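Local coordinates for Rep protein (Adeno-associated virus - 5, PDB 1M55) that probably nicks viral DNA at the origin as the metal-dependent endonuclease domain of a rolling-circle replication protein, at residues Q114-V119 against I123-N128. Sequence-based numbering, arbitrary orientation.
Sequences QLVKVV and IEPQIN
Val116 overlaps the backbone carbonyl of Ile123 with its methyl CG1 and lies against Pro125 with CG2, while the Glu124 carboxylate sits beside both methyls, where the chain folds back after helix 101-118. In this Rep nuclease domain the loop between that helix and strand 131-133 of the antiparallel sheet doubles back on the helix's C-terminal end. Three residues separate the segments, and a backbone hydrogen bond between Val116 and Gly122 closes the reversal beside the side-chain contact.

With chi1 at 171°, CG1 lies opposite the backbone N of Val116 and comes within 3.6 Å of Ile123 O, a van der Waals touch on a carbonyl oxygen. Val116 CG2 meets the ring carbon Pro125 CD at 4.0 Å, the one apolar side-chain pair across the contact. Pro125 itself also packs on Pro12 of another loop and on Trp130 farther along its own.

Glu124 arrives differently: its side chain sets off away from the helix, but a bend at chi2 (-77°) brings the carboxylate back beside the valine methyls, with OE1 3.8 Å from Val116 CG2. No hydrogen bond links the two segments. Farther along, Gln126 centres an inverse gamma turn, and its amide reaches back along the loop: NE2 donates to Glu124 O at 2.9 Å, from above the carbonyl plane, 50° out of it.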
loop_
_atom_site.group_PDB
_atom_site.type_symbol
_atom_site.label_atom_id
_atom_site.label_comp_id
_atom_site.label_asym_id
_atom_site.label_seq_id
_atom_site.Cartn_x
_atom_site.Cartn_y
_atom_site.Cartn_z
ATOM N N GLN A 114 6.997 0.843 -14.193
ATOM C CA GLN A 114 7.897 1.774 -13.516
ATOM C C GLN A 114 8.465 1.132 -12.246
ATOM O O GLN A 114 9.650 1.293 -11.935
ATOM C CB GLN A 114 7.165 3.078 -13.188
ATOM C CG GLN A 114 7.960 4.073 -12.346
ATOM C CD GLN A 114 9.111 4.735 -13.096
ATOM O OE1 GLN A 114 9.498 4.314 -14.186
ATOM N NE2 GLN A 114 9.666 5.779 -12.502
ATOM N N LEU A 115 7.629 0.398 -11.516
ATOM C CA LEU A 115 8.082 -0.279 -10.303
ATOM C C LEU A 115 9.170 -1.298 -10.642
ATOM O O LEU A 115 10.181 -1.400 -9.945
ATOM C CB LEU A 115 6.913 -0.992 -9.613
ATOM C CG LEU A 115 5.865 -0.093 -8.952
ATOM C CD1 LEU A 115 4.689 -0.921 -8.464
ATOM C CD2 LEU A 115 6.499 0.665 -7.803
ATOM N N VAL A 116 8.961 -2.046 -11.719
ATOM C CA VAL A 116 9.924 -3.058 -12.147
ATOM C C VAL A 116 11.292 -2.424 -12.423
ATOM O O VAL A 116 12.326 -2.939 -11.989
ATOM C CB VAL A 116 9.406 -3.821 -13.394
ATOM C CG1 VAL A 116 10.490 -4.734 -13.974
ATOM C CG2 VAL A 116 8.180 -4.648 -13.017
ATOM N N LYS A 117 11.293 -1.285 -13.101
ATOM C CA LYS A 117 12.542 -0.599 -13.419
ATOM C C LYS A 117 13.238 0.052 -12.225
ATOM O O LYS A 117 14.434 -0.150 -12.005
ATOM C CB LYS A 117 12.303 0.451 -14.506
ATOM C CG LYS A 117 11.989 -0.151 -15.864
ATOM C CD LYS A 117 11.936 0.888 -16.967
ATOM C CE LYS A 117 10.742 1.806 -16.823
ATOM N NZ LYS A 117 10.627 2.704 -18.006
ATOM N N VAL A 118 12.487 0.827 -11.451
ATOM C CA VAL A 118 13.036 1.549 -10.308
ATOM C C VAL A 118 13.341 0.733 -9.058
ATOM O O VAL A 118 14.420 0.858 -8.471
ATOM C CB VAL A 118 12.106 2.726 -9.910
ATOM C CG1 VAL A 118 12.624 3.434 -8.669
ATOM C CG2 VAL A 118 11.983 3.698 -11.063
ATOM N N VAL A 119 12.393 -0.095 -8.641
ATOM C CA VAL A 119 12.575 -0.867 -7.424
ATOM C C VAL A 119 13.239 -2.223 -7.635
ATOM O O VAL A 119 14.049 -2.658 -6.814
ATOM C CB VAL A 119 11.213 -1.079 -6.692
ATOM C CG1 VAL A 119 11.439 -1.599 -5.281
ATOM C CG2 VAL A 119 10.409 0.214 -6.660
ATOM N N ILE A 123 13.939 -6.521 -13.106
ATOM C CA ILE A 123 13.577 -7.924 -12.901
ATOM C C ILE A 123 12.073 -8.033 -12.634
ATOM O O ILE A 123 11.546 -7.350 -11.755
ATOM C CB ILE A 123 14.351 -8.536 -11.698
ATOM C CG1 ILE A 123 15.864 -8.468 -11.947
ATOM C CG2 ILE A 123 13.897 -9.974 -11.435
ATOM C CD1 ILE A 123 16.334 -9.236 -13.163
ATOM N N GLU A 124 11.382 -8.867 -13.407
ATOM C CA GLU A 124 9.942 -9.055 -13.235
ATOM C C GLU A 124 9.657 -9.931 -12.019
ATOM O O GLU A 124 10.170 -11.050 -11.929
ATOM C CB GLU A 124 9.340 -9.733 -14.471
ATOM C CG GLU A 124 9.394 -8.917 -15.756
ATOM C CD GLU A 124 8.345 -7.815 -15.819
ATOM O OE1 GLU A 124 7.435 -7.785 -14.961
ATOM O OE2 GLU A 124 8.426 -6.978 -16.745
ATOM N N PRO A 125 8.855 -9.440 -11.059
ATOM C CA PRO A 125 8.551 -10.256 -9.878
ATOM C C PRO A 125 7.760 -11.510 -10.262
ATOM O O PRO A 125 6.811 -11.441 -11.048
ATOM C CB PRO A 125 7.709 -9.311 -9.017
ATOM C CG PRO A 125 8.245 -7.958 -9.382
ATOM C CD PRO A 125 8.365 -8.061 -10.882
ATOM N N GLN A 126 8.168 -12.651 -9.715
ATOM C CA GLN A 126 7.512 -13.930 -9.984
ATOM C C GLN A 126 6.388 -14.195 -8.981
ATOM O O GLN A 126 6.401 -15.185 -8.245
ATOM C CB GLN A 126 8.536 -15.073 -9.966
ATOM C CG GLN A 126 9.624 -14.946 -11.025
ATOM C CD GLN A 126 9.060 -14.788 -12.428
ATOM O OE1 GLN A 126 8.416 -15.692 -12.958
ATOM N NE2 GLN A 126 9.278 -13.624 -13.024
ATOM N N ILE A 127 5.448 -13.261 -8.923
ATOM C CA ILE A 127 4.296 -13.351 -8.033
ATOM C C ILE A 127 3.076 -13.127 -8.914
ATOM O O ILE A 127 3.030 -12.165 -9.691
ATOM C CB ILE A 127 4.330 -12.254 -6.933
ATOM C CG1 ILE A 127 5.525 -12.462 -6.004
ATOM C CG2 ILE A 127 3.031 -12.265 -6.134
ATOM C CD1 ILE A 127 5.600 -11.457 -4.879
ATOM N N ASN A 128 2.104 -14.025 -8.824
ATOM C CA ASN A 128 0.898 -13.901 -9.628
ATOM C C ASN A 128 0.105 -12.657 -9.243
ATOM O O ASN A 128 -0.062 -12.371 -8.060
ATOM C CB ASN A 128 0.013 -15.140 -9.468
ATOM C CG ASN A 128 -1.207 -15.104 -10.378
ATOM O OD1 ASN A 128 -1.090 -14.875 -11.584
ATOM N ND2 ASN A 128 -2.383 -15.319 -9.802
#